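Local coordinates for protein omega transaminase (Pseudomonas sp., PDB 5LHA) that catalyses the transfer of amino groups between amines and carbonyl compounds as a pyridoxal-phosphate-dependent aminotransferase of fold type I, at residues Glu113-Gly123 and Pro301-Ala312; Thr148-Gly156 and Leu181-Trp191. All blocks are in the same frame, centred on the assembly; numbering follows the deposited sequence.

Contact 1. Residues Glu113-Gly123 and Pro301-Ala312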
loop_
_atom_site.group_PDB
_atom_site.type_symbol
_atom_site.label_atom_id
_atom_site.label_comp_id
_atom_site.label_asym_id
_atom_site.label_seq_id
_atom_site.Cartn_x
_atom_site.Cartn_y
_atom_site.Cartn_z
ATOM N N GLU A 113 0.820 35.572 1.537
ATOM C CA GLU A 113 1.186 34.189 1.801
ATOM C C GLU A 113 2.420 33.752 1.018
ATOM O O GLU A 113 2.720 32.556 0.977
ATOM C CB GLU A 113 0.002 33.269 1.505
ATOM C CG GLU A 113 -1.183 33.460 2.455
ATOM C CD GLU A 113 -1.897 34.782 2.258
ATOM O OE1 GLU A 113 -1.948 35.266 1.108
ATOM O OE2 GLU A 113 -2.387 35.346 3.260
ATOM N N ARG A 114 3.144 34.702 0.416
ATOM C CA ARG A 114 4.391 34.442 -0.313
ATOM C C ARG A 114 4.215 33.361 -1.381
ATOM O O ARG A 114 5.155 32.636 -1.713
ATOM C CB ARG A 114 5.535 34.086 0.648
ATOM C CG ARG A 114 6.947 34.308 0.072
ATOM C CD ARG A 114 8.087 33.973 1.051
ATOM N NE ARG A 114 7.711 32.978 2.064
ATOM C CZ ARG A 114 7.606 31.662 1.855
ATOM N NH1 ARG A 114 7.846 31.145 0.661
ATOM N NH2 ARG A 114 7.254 30.856 2.850
ATOM N N MET A 115 3.007 33.244 -1.933
ATOM C CA MET A 115 2.777 32.327 -3.041
ATOM C C MET A 115 3.570 32.773 -4.262
ATOM O O MET A 115 3.587 33.957 -4.612
ATOM C CB MET A 115 1.289 32.266 -3.384
ATOM C CG MET A 115 0.414 31.571 -2.350
ATOM S SD MET A 115 0.915 29.870 -2.004
ATOM C CE MET A 115 0.516 29.749 -0.266
ATOM N N ALA A 116 4.208 31.820 -4.931
ATOM C CA ALA A 116 5.125 32.137 -6.018
ATOM C C ALA A 116 4.761 31.493 -7.347
ATOM O O ALA A 116 4.995 32.103 -8.394
ATOM C CB ALA A 116 6.557 31.732 -5.643
ATOM N N ARG A 117 4.190 30.288 -7.337
ATOM C CA ARG A 117 3.896 29.539 -8.548
ATOM C C ARG A 117 2.484 28.968 -8.484
ATOM O O ARG A 117 1.992 28.602 -7.413
ATOM C CB ARG A 117 4.903 28.398 -8.751
ATOM C CG ARG A 117 6.335 28.853 -8.963
ATOM C CD ARG A 117 6.540 29.387 -10.369
ATOM N NE ARG A 117 7.936 29.732 -10.632
ATOM C CZ ARG A 117 8.480 30.919 -10.367
ATOM N NH1 ARG A 117 7.750 31.889 -9.836
ATOM N NH2 ARG A 117 9.754 31.142 -10.644
ATOM N N VAL A 118 1.843 28.892 -9.652
ATOM C CA VAL A 118 0.511 28.319 -9.806
ATOM C C VAL A 118 0.606 27.115 -10.732
ATOM O O VAL A 118 1.279 27.175 -11.767
ATOM C CB VAL A 118 -0.499 29.331 -10.380
ATOM C CG1 VAL A 118 -1.913 28.775 -10.265
ATOM C CG2 VAL A 118 -0.379 30.692 -9.706
ATOM N N LEU A 119 -0.051 26.018 -10.347
ATOM C CA LEU A 119 -0.320 24.899 -11.244
ATOM C C LEU A 119 -1.828 24.830 -11.450
ATOM O O LEU A 119 -2.571 24.452 -10.536
ATOM C CB LEU A 119 0.237 23.589 -10.694
ATOM C CG LEU A 119 0.744 22.645 -11.787
ATOM C CD1 LEU A 119 1.625 21.574 -11.187
ATOM C CD2 LEU A 119 -0.406 22.010 -12.563
ATOM N N PHE A 120 -2.269 25.177 -12.659
ATOM C CA PHE A 120 -3.681 25.302 -12.981
ATOM C C PHE A 120 -4.292 23.937 -13.266
ATOM O O PHE A 120 -3.613 22.978 -13.638
ATOM C CB PHE A 120 -3.883 26.219 -14.195
ATOM C CG PHE A 120 -3.695 27.685 -13.893
ATOM C CD1 PHE A 120 -4.648 28.394 -13.178
ATOM C CD2 PHE A 120 -2.543 28.346 -14.296
ATOM C CE1 PHE A 120 -4.459 29.735 -12.891
ATOM C CE2 PHE A 120 -2.358 29.680 -14.008
ATOM C CZ PHE A 120 -3.319 30.374 -13.308
ATOM N N SER A 121 -5.606 23.872 -13.095
ATOM C CA SER A 121 -6.365 22.650 -13.298
ATOM C C SER A 121 -7.815 23.053 -13.547
ATOM O O SER A 121 -8.084 24.196 -13.935
ATOM C CB SER A 121 -6.157 21.704 -12.100
ATOM O OG SER A 121 -6.665 22.262 -10.895
ATOM N N SER A 122 -8.752 22.129 -13.325
ATOM C CA SER A 122 -10.142 22.354 -13.708
ATOM C C SER A 122 -11.134 22.261 -12.561
ATOM O O SER A 122 -12.321 22.542 -12.772
ATOM C CB SER A 122 -10.563 21.353 -14.792
ATOM O OG SER A 122 -9.796 21.526 -15.968
ATOM N N GLY A 123 -10.691 21.924 -11.354
ATOM C CA GLY A 123 -11.629 21.785 -10.257
ATOM C C GLY A 123 -10.891 21.590 -8.955
ATOM O O GLY A 123 -9.661 21.606 -8.907
ATOM N N PRO A 301 -15.221 25.584 -15.719
ATOM C CA PRO A 301 -14.416 24.791 -14.778
ATOM C C PRO A 301 -12.984 25.300 -14.720
ATOM O O PRO A 301 -12.298 25.395 -15.741
ATOM C CB PRO A 301 -14.492 23.376 -15.365
ATOM C CG PRO A 301 -15.790 23.356 -16.101
ATOM C CD PRO A 301 -15.890 24.733 -16.721
ATOM N N LEU A 302 -12.538 25.652 -13.515
ATOM C CA LEU A 302 -11.145 26.024 -13.317
ATOM C C LEU A 302 -10.737 25.680 -11.895
ATOM O O LEU A 302 -11.470 25.960 -10.945
ATOM C CB LEU A 302 -10.928 27.523 -13.569
ATOM C CG LEU A 302 -9.516 28.108 -13.474
ATOM C CD1 LEU A 302 -8.627 27.646 -14.630
ATOM C CD2 LEU A 302 -9.524 29.624 -13.357
ATOM N N GLY A 303 -9.537 25.118 -11.758
ATOM C CA GLY A 303 -8.936 24.911 -10.462
ATOM C C GLY A 303 -7.518 25.447 -10.477
ATOM O O GLY A 303 -6.929 25.672 -11.536
ATOM N N ALA A 304 -6.981 25.678 -9.282
ATOM C CA ALA A 304 -5.611 26.164 -9.175
ATOM C C ALA A 304 -4.988 25.712 -7.866
ATOM O O ALA A 304 -5.657 25.664 -6.830
ATOM C CB ALA A 304 -5.528 27.693 -9.286
ATOM N N THR A 305 -3.709 25.357 -7.941
ATOM C CA THR A 305 -2.882 25.086 -6.776
ATOM C C THR A 305 -1.719 26.067 -6.782
ATOM O O THR A 305 -0.952 26.111 -7.749
ATOM C CB THR A 305 -2.373 23.651 -6.806
ATOM O OG1 THR A 305 -3.472 22.784 -7.097
ATOM C CG2 THR A 305 -1.780 23.261 -5.440
ATOM N N LEU A 306 -1.595 26.856 -5.720
ATOM C CA LEU A 306 -0.507 27.823 -5.590
ATOM C C LEU A 306 0.526 27.300 -4.609
ATOM O O LEU A 306 0.178 26.677 -3.607
ATOM C CB LEU A 306 -1.008 29.187 -5.112
ATOM C CG LEU A 306 -1.695 30.108 -6.130
ATOM C CD1 LEU A 306 -3.072 29.579 -6.500
ATOM C CD2 LEU A 306 -1.790 31.527 -5.595
ATOM N N PHE A 307 1.794 27.581 -4.895
ATOM C CA PHE A 307 2.920 27.132 -4.091
ATOM C C PHE A 307 3.752 28.336 -3.692
ATOM O O PHE A 307 3.958 29.252 -4.492
ATOM C CB PHE A 307 3.773 26.117 -4.860
ATOM C CG PHE A 307 2.980 24.944 -5.379
ATOM C CD1 PHE A 307 2.262 25.037 -6.559
ATOM C CD2 PHE A 307 2.947 23.752 -4.669
ATOM C CE1 PHE A 307 1.515 23.962 -7.026
ATOM C CE2 PHE A 307 2.202 22.669 -5.133
ATOM C CZ PHE A 307 1.492 22.774 -6.310
ATOM N N ASN A 308 4.219 28.338 -2.448
ATOM C CA ASN A 308 4.972 29.483 -1.972
ATOM C C ASN A 308 6.416 29.417 -2.471
ATOM O O ASN A 308 6.840 28.445 -3.102
ATOM C CB ASN A 308 4.876 29.576 -0.444
ATOM C CG ASN A 308 5.456 28.363 0.274
ATOM O OD1 ASN A 308 6.034 27.477 -0.341
ATOM N ND2 ASN A 308 5.279 28.318 1.586
ATOM N N GLN A 309 7.163 30.494 -2.194
ATOM C CA GLN A 309 8.541 30.613 -2.662
ATOM C C GLN A 309 9.409 29.481 -2.129
ATOM O O GLN A 309 10.260 28.954 -2.853
ATOM C CB GLN A 309 9.120 31.965 -2.243
ATOM C CG GLN A 309 10.373 32.398 -3.001
ATOM C CD GLN A 309 10.086 32.942 -4.391
ATOM O OE1 GLN A 309 9.329 33.903 -4.548
ATOM N NE2 GLN A 309 10.700 32.341 -5.406
ATOM N N ARG A 310 9.229 29.116 -0.858
ATOM C CA ARG A 310 9.943 27.982 -0.277
ATOM C C ARG A 310 9.874 26.752 -1.179
ATOM O O ARG A 310 10.901 26.229 -1.626
ATOM C CB ARG A 310 9.364 27.668 1.104
ATOM C CG ARG A 310 9.873 26.379 1.721
ATOM C CD ARG A 310 8.995 25.943 2.883
ATOM N NE ARG A 310 9.350 24.608 3.372
ATOM C CZ ARG A 310 8.882 24.058 4.492
ATOM N NH1 ARG A 310 8.036 24.719 5.270
ATOM N NH2 ARG A 310 9.266 22.837 4.839
ATOM N N ILE A 311 8.654 26.297 -1.472
ATOM C CA ILE A 311 8.443 25.111 -2.299
ATOM C C ILE A 311 8.927 25.345 -3.725
ATOM O O ILE A 311 9.547 24.469 -4.338
ATOM C CB ILE A 311 6.952 24.718 -2.261
ATOM C CG1 ILE A 311 6.546 24.292 -0.852
ATOM C CG2 ILE A 311 6.634 23.602 -3.272
ATOM C CD1 ILE A 311 5.041 24.325 -0.610
ATOM N N ALA A 312 8.608 26.507 -4.293
ATOM C CA ALA A 312 8.969 26.791 -5.680
ATOM C C ALA A 312 10.482 26.730 -5.878
ATOM O O ALA A 312 10.972 26.149 -6.854
ATOM C CB ALA A 312 8.417 28.155 -6.089
HETATM O O HOH W 1 -4.404 22.847 -9.741
HETATM O O HOH W 2 -10.033 24.895 -16.527
#
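Val118 and Leu306 lie side by side and point the same way from neighbouring antiparallel strands, Val118 CG2 resting 3.9 Å from Leu306 CG. Val118 CG1, anti to the backbone N (chi1 -169°), sits 3.6 Å above the plane of the Phe120 ring, over its centre, and also against Ala304 CB. Leu306 is met at about a right angle by Met115, whose bent chain carries SD to 3.7 Å from Leu306 CB. Helix 97-109 covers Phe120 on this face.

On the face of Leu119, Thr305 and Phe307, the Phe307 ring turns its edge to its neighbour, CE1 standing 3.9 Å from Leu119 CB. Arg117 lays its CG against Ala312 CB, while its guanidinium pairs with Glu316; Trp22 of the second subunit packs on Arg117 and Phe307. A water bridges Leu119 O, Ser121 OG and Thr305 OG1, the last also hydrogen-bonded to Ala127 O.

The register slips by one between Met115 and Arg117, where Ala116 and Arg117 both face Phe307 and its O accepts from Ala116 N (2.6 Å) and Arg117 N (3.0 Å), the latter in the carbonyl plane. Beyond this, Gln309 N reaches Arg114 O, and Asn308 OD1 caps the following helix by accepting from Ile311 N at an N-H...O angle of 170°. At the far end a side chain on Gly303 would clash with Ser121 OG and Gly123 O. The pattern is a classic beta bulge in an antiparallel pair at the margin, within this chain, of the large mixed sheet of fold type I, ending at Gly123, the N-cap residue that touches PMP.

Contact 2. Residues Thr148-Gly156 and Leu181-Trp191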
loop_
_atom_site.group_PDB
_atom_site.type_symbol
_atom_site.label_atom_id
_atom_site.label_comp_id
_atom_site.label_asym_id
_atom_site.label_seq_id
_atom_site.Cartn_x
_atom_site.Cartn_y
_atom_site.Cartn_z
ATOM N N THR A 148 6.721 11.147 3.062
ATOM C CA THR A 148 5.705 10.611 2.159
ATOM C C THR A 148 4.270 10.636 2.704
ATOM O O THR A 148 3.303 10.673 1.933
ATOM C CB THR A 148 6.122 9.180 1.783
ATOM O OG1 THR A 148 5.284 8.663 0.742
ATOM C CG2 THR A 148 6.053 8.279 2.985
ATOM N N ARG A 149 4.111 10.595 4.021
ATOM C CA ARG A 149 2.797 10.469 4.627
ATOM C C ARG A 149 2.052 11.804 4.649
ATOM O O ARG A 149 2.647 12.883 4.620
ATOM C CB ARG A 149 2.946 9.909 6.035
ATOM C CG ARG A 149 3.495 8.486 6.063
ATOM C CD ARG A 149 3.837 8.128 7.488
ATOM N NE ARG A 149 4.335 6.764 7.630
ATOM C CZ ARG A 149 4.995 6.321 8.694
ATOM N NH1 ARG A 149 5.290 7.149 9.690
ATOM N NH2 ARG A 149 5.398 5.059 8.747
ATOM N N PHE A 150 0.724 11.715 4.734
ATOM C CA PHE A 150 -0.149 12.883 4.748
ATOM C C PHE A 150 -1.050 12.831 5.977
ATOM O O PHE A 150 -1.530 11.760 6.353
ATOM C CB PHE A 150 -1.032 12.962 3.480
ATOM C CG PHE A 150 -0.264 13.075 2.175
ATOM C CD1 PHE A 150 0.592 14.132 1.939
ATOM C CD2 PHE A 150 -0.456 12.147 1.161
ATOM C CE1 PHE A 150 1.276 14.239 0.724
ATOM C CE2 PHE A 150 0.216 12.251 -0.047
ATOM C CZ PHE A 150 1.086 13.301 -0.263
ATOM N N LEU A 151 -1.288 13.983 6.598
ATOM C CA LEU A 151 -2.250 14.103 7.684
ATOM C C LEU A 151 -3.471 14.890 7.219
ATOM O O LEU A 151 -3.356 15.827 6.428
ATOM C CB LEU A 151 -1.636 14.810 8.900
ATOM C CG LEU A 151 -0.355 14.238 9.521
ATOM C CD1 LEU A 151 0.148 15.096 10.690
ATOM C CD2 LEU A 151 -0.535 12.796 9.969
ATOM N N SER A 152 -4.639 14.527 7.747
ATOM C CA SER A 152 -5.852 15.296 7.496
ATOM C C SER A 152 -6.778 15.104 8.691
ATOM O O SER A 152 -6.470 14.355 9.628
ATOM C CB SER A 152 -6.525 14.912 6.162
ATOM O OG SER A 152 -7.050 13.588 6.155
ATOM N N LEU A 153 -7.907 15.807 8.654
ATOM C CA LEU A 153 -8.828 15.920 9.770
ATOM C C LEU A 153 -10.098 15.125 9.505
ATOM O O LEU A 153 -10.526 14.962 8.359
ATOM C CB LEU A 153 -9.199 17.387 10.022
ATOM C CG LEU A 153 -8.045 18.380 10.216
ATOM C CD1 LEU A 153 -8.573 19.794 10.438
ATOM C CD2 LEU A 153 -7.193 17.947 11.387
ATOM N N ARG A 154 -10.700 14.644 10.587
ATOM C CA ARG A 154 -12.010 14.027 10.496
ATOM C C ARG A 154 -13.003 15.011 9.902
ATOM O O ARG A 154 -12.903 16.224 10.109
ATOM C CB ARG A 154 -12.482 13.574 11.873
ATOM C CG ARG A 154 -11.989 12.198 12.258
ATOM C CD ARG A 154 -12.460 11.816 13.649
ATOM N NE ARG A 154 -12.682 10.381 13.772
ATOM C CZ ARG A 154 -11.758 9.512 14.162
ATOM N NH1 ARG A 154 -10.538 9.933 14.470
ATOM N NH2 ARG A 154 -12.061 8.220 14.244
ATOM N N ASN A 155 -13.954 14.471 9.135
ATOM C CA ASN A 155 -14.988 15.250 8.453
ATOM C C ASN A 155 -14.401 16.176 7.393
ATOM O O ASN A 155 -15.122 16.998 6.816
ATOM C CB ASN A 155 -15.849 16.021 9.460
ATOM C CG ASN A 155 -16.825 15.112 10.195
ATOM O OD1 ASN A 155 -16.430 14.174 10.887
ATOM N ND2 ASN A 155 -18.115 15.389 10.037
ATOM N N GLY A 156 -13.099 16.075 7.147
ATOM C CA GLY A 156 -12.501 16.857 6.086
ATOM C C GLY A 156 -12.882 16.287 4.730
ATOM O O GLY A 156 -13.023 15.078 4.556
ATOM N N LEU A 181 -4.713 5.223 -1.212
ATOM C CA LEU A 181 -3.336 5.541 -0.861
ATOM C C LEU A 181 -3.043 5.150 0.586
ATOM O O LEU A 181 -3.839 5.421 1.489
ATOM C CB LEU A 181 -3.066 7.025 -1.072
ATOM C CG LEU A 181 -1.593 7.392 -1.261
ATOM C CD1 LEU A 181 -1.109 6.934 -2.632
ATOM C CD2 LEU A 181 -1.399 8.883 -1.094
ATOM N N ALA A 182 -1.903 4.499 0.797
ATOM C CA ALA A 182 -1.444 4.120 2.124
ATOM C C ALA A 182 -0.788 5.308 2.819
ATOM O O ALA A 182 -0.446 6.314 2.195
ATOM C CB ALA A 182 -0.449 2.962 2.042
ATOM N N GLY A 183 -0.596 5.173 4.128
ATOM C CA GLY A 183 0.135 6.179 4.878
ATOM C C GLY A 183 -0.594 7.490 5.049
ATOM O O GLY A 183 0.049 8.539 5.154
ATOM N N CYS A 184 -1.923 7.467 5.055
ATOM C CA CYS A 184 -2.724 8.659 5.296
ATOM C C CYS A 184 -3.375 8.555 6.667
ATOM O O CYS A 184 -4.008 7.541 6.976
ATOM C CB CYS A 184 -3.771 8.817 4.200
ATOM S SG CYS A 184 -2.990 8.943 2.593
ATOM N N HIS A 185 -3.241 9.606 7.479
ATOM C CA HIS A 185 -3.619 9.523 8.884
ATOM C C HIS A 185 -4.553 10.654 9.284
ATOM O O HIS A 185 -4.320 11.815 8.943
ATOM C CB HIS A 185 -2.370 9.515 9.773
ATOM C CG HIS A 185 -1.490 8.323 9.553
ATOM N ND1 HIS A 185 -0.498 8.290 8.596
ATOM C CD2 HIS A 185 -1.478 7.105 10.149
ATOM C CE1 HIS A 185 0.103 7.113 8.626
ATOM N NE2 HIS A 185 -0.474 6.375 9.558
ATOM N N LEU A 186 -5.605 10.306 10.024
ATOM C CA LEU A 186 -6.637 11.261 10.403
ATOM C C LEU A 186 -6.418 11.798 11.810
ATOM O O LEU A 186 -6.007 11.070 12.718
ATOM C CB LEU A 186 -8.033 10.638 10.318
ATOM C CG LEU A 186 -8.655 10.573 8.931
ATOM C CD1 LEU A 186 -10.080 10.063 9.035
ATOM C CD2 LEU A 186 -8.623 11.924 8.292
ATOM N N LEU A 187 -6.717 13.079 11.980
ATOM C CA LEU A 187 -6.719 13.751 13.266
ATOM C C LEU A 187 -8.152 14.153 13.584
ATOM O O LEU A 187 -8.969 14.326 12.682
ATOM C CB LEU A 187 -5.811 14.984 13.227
ATOM C CG LEU A 187 -4.406 14.706 12.694
ATOM C CD1 LEU A 187 -3.725 15.975 12.253
ATOM C CD2 LEU A 187 -3.584 14.019 13.772
ATOM N N ASP A 188 -8.465 14.286 14.868
ATOM C CA ASP A 188 -9.798 14.732 15.240
ATOM C C ASP A 188 -9.995 16.190 14.852
ATOM O O ASP A 188 -9.043 16.965 14.751
ATOM C CB ASP A 188 -10.044 14.540 16.741
ATOM C CG ASP A 188 -10.449 13.118 17.089
ATOM O OD1 ASP A 188 -11.531 12.682 16.639
ATOM O OD2 ASP A 188 -9.700 12.435 17.820
ATOM N N THR A 189 -11.200 16.537 14.596
ATOM C CA THR A 189 -11.370 17.932 14.218
ATOM C C THR A 189 -11.821 18.759 15.419
ATOM O O THR A 189 -12.548 18.254 16.283
ATOM C CB THR A 189 -12.388 18.071 13.084
ATOM O OG1 THR A 189 -12.604 19.456 12.796
ATOM C CG2 THR A 189 -13.719 17.421 13.456
ATOM N N PRO A 190 -11.389 20.020 15.537
ATOM C CA PRO A 190 -11.836 20.844 16.671
ATOM C C PRO A 190 -13.285 21.292 16.519
ATOM O O PRO A 190 -13.579 22.443 16.169
ATOM C CB PRO A 190 -10.848 22.014 16.658
ATOM C CG PRO A 190 -10.427 22.114 15.245
ATOM C CD PRO A 190 -10.376 20.712 14.722
ATOM N N TRP A 191 -14.194 20.348 16.782
ATOM C CA TRP A 191 -15.633 20.479 16.570
ATOM C C TRP A 191 -16.297 20.567 17.938
ATOM O O TRP A 191 -16.278 19.598 18.704
ATOM C CB TRP A 191 -16.160 19.285 15.777
ATOM C CG TRP A 191 -17.603 19.367 15.319
ATOM C CD1 TRP A 191 -18.425 20.461 15.350
ATOM C CD2 TRP A 191 -18.380 18.302 14.762
ATOM N NE1 TRP A 191 -19.664 20.140 14.843
ATOM C CE2 TRP A 191 -19.663 18.821 14.477
ATOM C CE3 TRP A 191 -18.117 16.957 14.478
ATOM C CZ2 TRP A 191 -20.678 18.041 13.921
ATOM C CZ3 TRP A 191 -19.125 16.184 13.927
ATOM C CH2 TRP A 191 -20.391 16.730 13.650
HETATM O O HOH W 3 -5.625 11.240 5.993
#
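Leu187 N to Ser152 O and Arg154 N to Leu187 O, both 2.7 Å, are the shortest of the backbone bonds that join the parallel strands, the second with a C=O...N angle of 177°. Ser152 N and His185 N make similar bonds, and Phe150 N to Gly183 O is the longest. Ser152 OG, between the backbone N and carbonyl carbon (chi1 67°), accepts from a water at 2.8 Å and is also bonded to Val167 O.

Arg154 and Asp188 carry the one salt bridge between the segments, and it is long: NH1 to OD1 is 3.6 Å. The two side chains run alongside each other, guanidinium and carboxylate planes 18° apart, but OD1 lies well out of the guanidinium plane, where none of the arginine's N-H bonds is aimed. Attraction is therefore one of charge alone, while Asp188 OD2 bonds to Gln212. A leucine in place of Arg154 would probably leave Asp188 OD1 without its opposite charge across this contact.

Packing divides between two faces. On one, Leu153 CD2 lies 3.8 Å from Leu187 CB, and Leu187 CD1 reaches Leu151 CB, with helix 202-220 against Leu151 and Leu187. On the other, Leu181 CD2 meets the edge of the Phe150 ring, 3.9 Å from CE2, while Thr148 O stands over one face of that ring. Leu186 packs on Leu219 of the third subunit. The chemistry implies that main-chain bonds and leucine packing set the pairing, with the ion pair adding a loose electrostatic tie where the strands end.

In the fold
From the N terminus, strand 115-121 comes first and leads through Gly123 into helix 124-141. The chain then enters strand 149-153, passes helix 162-166 and returns in strand 184-187, so contact 2 closes a short beta-alpha-beta loop. Strands 225-230, 260-264 and 288-291 follow before strand 303-308 pairs with 115-121, and contact 1 closes a much longer loop that wholly encloses the shorter one without crossing it. Both pairs belong to one seven-stranded mixed sheet and hold its opposite margins within this chain: 115-121 at one, 184-187 at the other. Their centres are 22 Å apart, and helix 124-141 packs against both.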